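Local coordinates for TrwG protein (Bartonella grahamii, PDB 4NHF), which probably serves as the periplasmic, VirB8-family component of a type IV secretion system, represented here by its soluble domain, at residues R56-Y68 against Y83-L97. Residues are numbered along the deposited sequence; the frame is centred on the assembly and turned at random.
Sequences RENYDYDTIQLNY and YYKIYDGENARDKVL. With CA (calcium ion), chain G.
With CG anti to the backbone N (chi1 -176°), Tyr68 swings its ring off helix 64-73 into a cluster with Tyr83, Tyr84 and Tyr87. Tyr87, its CG anti to the carbonyl carbon (chi1 -68°), offers a ring face to the Tyr68 edge in a T-shaped pair, planes 80° apart. Arg93 CB lies on the opposite face of Tyr87. Tyr68 CD1 also comes within 3.5 Å of Tyr83 CE2, though those two rings meet obliquely. Tyr68 OH reaches Tyr84 CD1 at 3.2 Å, the rings near parallel but slid apart. Arg56 runs its extended chain alongside Tyr83, CG 3.8 Å from Tyr83 CD1, and lays a guanidinium face over Tyr83 CB, while Arg56 NH1 hydrogen-bonds to Tyr52 OH. Tyr59 packs against helix 93-97, where Leu97 CD1 makes a CH-pi contact 4.2 Å from the ring centroid. The Tyr59 hydroxyl hydrogen-bonds to Ser98 O, and the Tyr59 backbone pairs with Ile103 of strand 102-112, outermost in this chain's sheet.

One water accepts a hydrogen bond from Arg93 NH1 at 2.8 Å and can donate to Asn58 O or Arg56 O; another links Arg93 NH1 to Glu57 O. Asp62 OD2 binds calcium at 2.4 Å, in a site that also takes three waters and Asp60 and Asp62 of the second subunit. Aromatic packing thus holds the two segments directly, while waters carry their polar links.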
loop_
_atom_site.group_PDB
_atom_site.type_symbol
_atom_site.label_atom_id
_atom_site.label_comp_id
_atom_site.label_asym_id
_atom_site.label_seq_id
_atom_site.Cartn_x
_atom_site.Cartn_y
_atom_site.Cartn_z
ATOM N N ARG A 56 -1.563 -9.386 3.074
ATOM C CA ARG A 56 -1.347 -10.784 3.348
ATOM C C ARG A 56 -2.080 -11.729 2.358
ATOM O O ARG A 56 -1.571 -12.792 2.066
ATOM C CB ARG A 56 -1.706 -11.088 4.793
ATOM C CG ARG A 56 -1.648 -12.557 5.145
ATOM C CD ARG A 56 -1.720 -12.754 6.649
ATOM N NE ARG A 56 -1.689 -14.187 6.966
ATOM C CZ ARG A 56 -1.321 -14.757 8.109
ATOM N NH1 ARG A 56 -0.867 -14.068 9.145
ATOM N NH2 ARG A 56 -1.371 -16.084 8.194
ATOM N N GLU A 57 -3.270 -11.356 1.905
ATOM C CA GLU A 57 -4.111 -12.278 1.164
ATOM C C GLU A 57 -3.949 -12.114 -0.328
ATOM O O GLU A 57 -4.339 -12.977 -1.071
ATOM C CB GLU A 57 -5.590 -12.117 1.586
ATOM C CG GLU A 57 -5.864 -12.472 3.057
ATOM C CD GLU A 57 -5.651 -13.931 3.413
ATOM O OE1 GLU A 57 -5.625 -14.802 2.540
ATOM O OE2 GLU A 57 -5.500 -14.213 4.605
ATOM N N ASN A 58 -3.337 -11.010 -0.764
ATOM C CA ASN A 58 -3.056 -10.746 -2.199
ATOM C C ASN A 58 -1.970 -11.700 -2.711
ATOM O O ASN A 58 -1.079 -12.048 -1.953
ATOM C CB ASN A 58 -2.545 -9.302 -2.348
ATOM C CG ASN A 58 -2.453 -8.844 -3.813
ATOM O OD1 ASN A 58 -3.414 -8.960 -4.580
ATOM N ND2 ASN A 58 -1.322 -8.340 -4.188
ATOM N N TYR A 59 -2.015 -12.121 -3.988
ATOM C CA TYR A 59 -0.832 -12.727 -4.603
ATOM C C TYR A 59 -0.655 -12.080 -5.956
ATOM O O TYR A 59 -1.599 -12.107 -6.747
ATOM C CB TYR A 59 -0.939 -14.262 -4.806
ATOM C CG TYR A 59 0.318 -14.753 -5.417
ATOM C CD1 TYR A 59 1.461 -14.917 -4.652
ATOM C CD2 TYR A 59 0.415 -14.924 -6.772
ATOM C CE1 TYR A 59 2.647 -15.268 -5.232
ATOM C CE2 TYR A 59 1.583 -15.297 -7.357
ATOM C CZ TYR A 59 2.705 -15.498 -6.587
ATOM O OH TYR A 59 3.876 -15.911 -7.220
ATOM N N ASP A 60 0.509 -11.456 -6.183
ATOM C CA ASP A 60 0.849 -10.835 -7.463
ATOM C C ASP A 60 2.344 -11.007 -7.557
ATOM O O ASP A 60 3.068 -10.477 -6.726
ATOM C CB ASP A 60 0.455 -9.345 -7.472
ATOM C CG ASP A 60 0.650 -8.660 -8.859
ATOM O OD1 ASP A 60 1.487 -9.142 -9.681
ATOM O OD2 ASP A 60 0.003 -7.572 -9.080
ATOM N N TYR A 61 2.815 -11.782 -8.532
ATOM C CA TYR A 61 4.244 -12.025 -8.698
ATOM C C TYR A 61 5.034 -10.685 -8.656
ATOM O O TYR A 61 6.140 -10.600 -8.112
ATOM C CB TYR A 61 4.483 -12.762 -10.041
ATOM C CG TYR A 61 5.922 -13.153 -10.265
ATOM C CD1 TYR A 61 6.501 -14.175 -9.513
ATOM C CD2 TYR A 61 6.711 -12.473 -11.173
ATOM C CE1 TYR A 61 7.831 -14.522 -9.685
ATOM C CE2 TYR A 61 8.045 -12.798 -11.346
ATOM C CZ TYR A 61 8.600 -13.824 -10.585
ATOM O OH TYR A 61 9.929 -14.173 -10.743
ATOM N N ASP A 62 4.470 -9.633 -9.240
ATOM C CA ASP A 62 5.213 -8.407 -9.428
ATOM C C ASP A 62 5.294 -7.642 -8.059
ATOM O O ASP A 62 6.159 -6.850 -7.882
ATOM C CB ASP A 62 4.503 -7.518 -10.430
ATOM C CG ASP A 62 4.688 -7.947 -11.863
ATOM O OD1 ASP A 62 5.405 -8.949 -12.115
ATOM O OD2 ASP A 62 4.138 -7.201 -12.747
ATOM N N THR A 63 4.435 -7.930 -7.101
ATOM C CA THR A 63 4.506 -7.228 -5.831
ATOM C C THR A 63 4.754 -8.152 -4.627
ATOM O O THR A 63 4.550 -7.752 -3.509
ATOM C CB THR A 63 3.245 -6.372 -5.594
ATOM O OG1 THR A 63 2.091 -7.193 -5.424
ATOM C CG2 THR A 63 3.006 -5.416 -6.696
ATOM N N ILE A 64 5.211 -9.381 -4.855
ATOM C CA ILE A 64 5.468 -10.296 -3.747
ATOM C C ILE A 64 6.362 -9.681 -2.699
ATOM O O ILE A 64 6.050 -9.790 -1.513
ATOM C CB ILE A 64 6.186 -11.583 -4.153
ATOM C CG1 ILE A 64 5.345 -12.399 -5.080
ATOM C CG2 ILE A 64 6.489 -12.424 -2.915
ATOM C CD1 ILE A 64 6.166 -13.500 -5.667
ATOM N N GLN A 65 7.463 -9.040 -3.114
ATOM C CA GLN A 65 8.423 -8.476 -2.155
ATOM C C GLN A 65 7.734 -7.535 -1.235
ATOM O O GLN A 65 7.868 -7.661 -0.024
ATOM C CB GLN A 65 9.598 -7.718 -2.819
ATOM N N LEU A 66 7.029 -6.560 -1.804
ATOM C CA LEU A 66 6.284 -5.615 -1.007
ATOM C C LEU A 66 5.160 -6.230 -0.123
ATOM O O LEU A 66 4.967 -5.797 1.033
ATOM C CB LEU A 66 5.661 -4.585 -1.912
ATOM C CG LEU A 66 4.687 -3.618 -1.302
ATOM C CD1 LEU A 66 5.444 -2.657 -0.419
ATOM C CD2 LEU A 66 4.051 -2.853 -2.460
ATOM N N ASN A 67 4.365 -7.133 -0.691
ATOM C CA ASN A 67 3.291 -7.746 0.093
ATOM C C ASN A 67 3.836 -8.569 1.257
ATOM O O ASN A 67 3.381 -8.423 2.413
ATOM C CB ASN A 67 2.366 -8.597 -0.747
ATOM C CG ASN A 67 1.554 -7.818 -1.772
ATOM O OD1 ASN A 67 1.382 -8.322 -2.930
ATOM N ND2 ASN A 67 1.154 -6.595 -1.447
ATOM N N TYR A 68 4.838 -9.383 0.971
ATOM C CA TYR A 68 5.470 -10.233 1.971
ATOM C C TYR A 68 6.180 -9.415 3.048
ATOM O O TYR A 68 5.970 -9.640 4.251
ATOM C CB TYR A 68 6.443 -11.144 1.267
ATOM C CG TYR A 68 7.177 -12.198 2.074
ATOM C CD1 TYR A 68 6.673 -13.495 2.181
ATOM C CD2 TYR A 68 8.422 -11.928 2.625
ATOM C CE1 TYR A 68 7.349 -14.470 2.865
ATOM C CE2 TYR A 68 9.108 -12.891 3.322
ATOM C CZ TYR A 68 8.571 -14.177 3.425
ATOM O OH TYR A 68 9.259 -15.171 4.125
ATOM N N TYR A 83 2.583 -17.082 8.793
ATOM C CA TYR A 83 2.517 -16.507 7.437
ATOM C C TYR A 83 3.632 -17.066 6.559
ATOM O O TYR A 83 3.388 -17.463 5.422
ATOM C CB TYR A 83 2.594 -14.961 7.486
ATOM C CG TYR A 83 2.733 -14.332 6.110
ATOM C CD1 TYR A 83 1.694 -14.369 5.183
ATOM C CD2 TYR A 83 3.890 -13.685 5.755
ATOM C CE1 TYR A 83 1.827 -13.795 3.912
ATOM C CE2 TYR A 83 4.062 -13.121 4.490
ATOM C CZ TYR A 83 3.026 -13.154 3.578
ATOM O OH TYR A 83 3.195 -12.552 2.351
ATOM N N TYR A 84 4.854 -17.145 7.093
ATOM C CA TYR A 84 5.942 -17.715 6.305
ATOM C C TYR A 84 5.714 -19.136 5.779
ATOM O O TYR A 84 6.191 -19.504 4.696
ATOM C CB TYR A 84 7.254 -17.692 7.087
ATOM C CG TYR A 84 7.777 -16.334 7.469
ATOM C CD1 TYR A 84 7.420 -15.193 6.763
ATOM C CD2 TYR A 84 8.684 -16.202 8.530
ATOM C CE1 TYR A 84 7.945 -13.963 7.087
ATOM C CE2 TYR A 84 9.206 -14.973 8.858
ATOM C CZ TYR A 84 8.821 -13.852 8.134
ATOM O OH TYR A 84 9.328 -12.630 8.446
ATOM N N LYS A 85 4.984 -19.929 6.548
ATOM C CA LYS A 85 4.673 -21.283 6.151
ATOM C C LYS A 85 3.976 -21.320 4.817
ATOM O O LYS A 85 4.213 -22.218 4.055
ATOM C CB LYS A 85 3.847 -21.999 7.232
ATOM C CG LYS A 85 4.712 -22.553 8.337
ATOM C CD LYS A 85 4.060 -22.497 9.711
ATOM C CE LYS A 85 2.862 -23.418 9.846
ATOM N NZ LYS A 85 2.415 -23.380 11.279
ATOM N N ILE A 86 3.153 -20.322 4.510
ATOM C CA ILE A 86 2.467 -20.269 3.198
ATOM C C ILE A 86 3.437 -20.159 2.008
ATOM O O ILE A 86 3.174 -20.616 0.867
ATOM C CB ILE A 86 1.531 -19.065 3.174
ATOM C CG1 ILE A 86 0.437 -19.240 4.218
ATOM C CG2 ILE A 86 0.950 -18.875 1.778
ATOM C CD1 ILE A 86 -0.395 -18.001 4.396
ATOM N N TYR A 87 4.581 -19.544 2.285
ATOM C CA TYR A 87 5.636 -19.360 1.312
ATOM C C TYR A 87 6.887 -20.217 1.599
ATOM O O TYR A 87 7.974 -19.864 1.177
ATOM C CB TYR A 87 6.003 -17.856 1.297
ATOM C CG TYR A 87 4.904 -16.974 0.741
ATOM C CD1 TYR A 87 3.863 -16.519 1.548
ATOM C CD2 TYR A 87 4.917 -16.575 -0.589
ATOM C CE1 TYR A 87 2.846 -15.723 1.026
ATOM C CE2 TYR A 87 3.910 -15.787 -1.119
ATOM C CZ TYR A 87 2.880 -15.358 -0.314
ATOM O OH TYR A 87 1.885 -14.538 -0.840
ATOM N N ASP A 88 6.723 -21.330 2.301
ATOM C CA ASP A 88 7.812 -22.294 2.544
ATOM C C ASP A 88 7.481 -23.663 1.962
ATOM O O ASP A 88 6.324 -24.016 1.747
ATOM C CB ASP A 88 8.035 -22.512 4.050
ATOM C CG ASP A 88 8.680 -21.332 4.732
ATOM O OD1 ASP A 88 9.402 -20.583 4.026
ATOM O OD2 ASP A 88 8.462 -21.153 5.979
ATOM N N GLY A 89 8.507 -24.480 1.805
ATOM C CA GLY A 89 8.309 -25.848 1.364
ATOM C C GLY A 89 7.833 -25.992 -0.080
ATOM O O GLY A 89 7.916 -25.056 -0.883
ATOM N N GLU A 90 7.327 -27.191 -0.380
ATOM C CA GLU A 90 7.000 -27.641 -1.739
ATOM C C GLU A 90 5.690 -27.055 -2.271
ATOM O O GLU A 90 5.540 -26.908 -3.482
ATOM C CB GLU A 90 6.922 -29.182 -1.785
ATOM N N ASN A 91 4.737 -26.765 -1.384
ATOM C CA ASN A 91 3.516 -26.051 -1.776
ATOM C C ASN A 91 3.652 -24.551 -1.524
ATOM O O ASN A 91 2.645 -23.879 -1.348
ATOM C CB ASN A 91 2.282 -26.579 -1.023
ATOM N N ALA A 92 4.878 -24.031 -1.479
ATOM C CA ALA A 92 5.082 -22.592 -1.297
ATOM C C ALA A 92 4.325 -21.812 -2.379
ATOM O O ALA A 92 4.412 -22.127 -3.575
ATOM C CB ALA A 92 6.566 -22.238 -1.312
ATOM N N ARG A 93 3.571 -20.808 -1.947
ATOM C CA ARG A 93 2.640 -20.100 -2.834
ATOM C C ARG A 93 3.375 -19.488 -4.014
ATOM O O ARG A 93 2.932 -19.585 -5.162
ATOM C CB ARG A 93 1.887 -19.015 -2.062
ATOM C CG ARG A 93 0.922 -18.214 -2.933
ATOM C CD ARG A 93 -0.053 -17.420 -2.083
ATOM N NE ARG A 93 -1.198 -18.225 -1.667
ATOM C CZ ARG A 93 -2.191 -17.772 -0.907
ATOM N NH1 ARG A 93 -2.194 -16.524 -0.444
ATOM N NH2 ARG A 93 -3.178 -18.574 -0.578
ATOM N N ASP A 94 4.508 -18.856 -3.735
ATOM C CA ASP A 94 5.259 -18.231 -4.810
ATOM C C ASP A 94 5.845 -19.249 -5.805
ATOM O O ASP A 94 5.908 -18.958 -6.995
ATOM C CB ASP A 94 6.330 -17.302 -4.249
ATOM C CG ASP A 94 7.290 -18.002 -3.340
ATOM O OD1 ASP A 94 6.961 -19.093 -2.797
ATOM O OD2 ASP A 94 8.394 -17.442 -3.207
ATOM N N LYS A 95 6.225 -20.444 -5.329
ATOM C CA LYS A 95 6.726 -21.514 -6.211
ATOM C C LYS A 95 5.588 -22.153 -7.002
ATOM O O LYS A 95 5.715 -22.357 -8.195
ATOM C CB LYS A 95 7.489 -22.597 -5.412
ATOM N N VAL A 96 4.470 -22.440 -6.335
ATOM C CA VAL A 96 3.318 -23.044 -6.999
ATOM C C VAL A 96 2.688 -22.096 -8.036
ATOM O O VAL A 96 2.523 -22.475 -9.169
ATOM C CB VAL A 96 2.253 -23.537 -5.994
ATOM C CG1 VAL A 96 1.023 -24.056 -6.728
ATOM C CG2 VAL A 96 2.815 -24.658 -5.115
ATOM N N LEU A 97 2.348 -20.877 -7.658
ATOM C CA LEU A 97 1.700 -19.931 -8.593
ATOM C C LEU A 97 2.648 -19.158 -9.489
ATOM O O LEU A 97 2.235 -18.647 -10.498
ATOM C CB LEU A 97 0.859 -18.913 -7.823
ATOM C CG LEU A 97 -0.261 -19.451 -6.944
ATOM C CD1 LEU A 97 -1.083 -18.309 -6.433
ATOM C CD2 LEU A 97 -1.173 -20.428 -7.681
HETATM CA CA CA G . 1.958 -6.273 -13.071
HETATM O O HOH W 1 1.283 -11.913 0.837
HETATM O O HOH W 2 -0.490 -14.317 -0.313
HETATM O O HOH W 3 -5.018 -15.307 -0.249
HETATM O O HOH W 4 1.468 -5.918 -10.565
HETATM O O HOH W 5 1.196 -8.212 -11.963
HETATM O O HOH W 6 8.683 -17.760 3.665
HETATM O O HOH W 7 2.795 -5.624 -15.174
#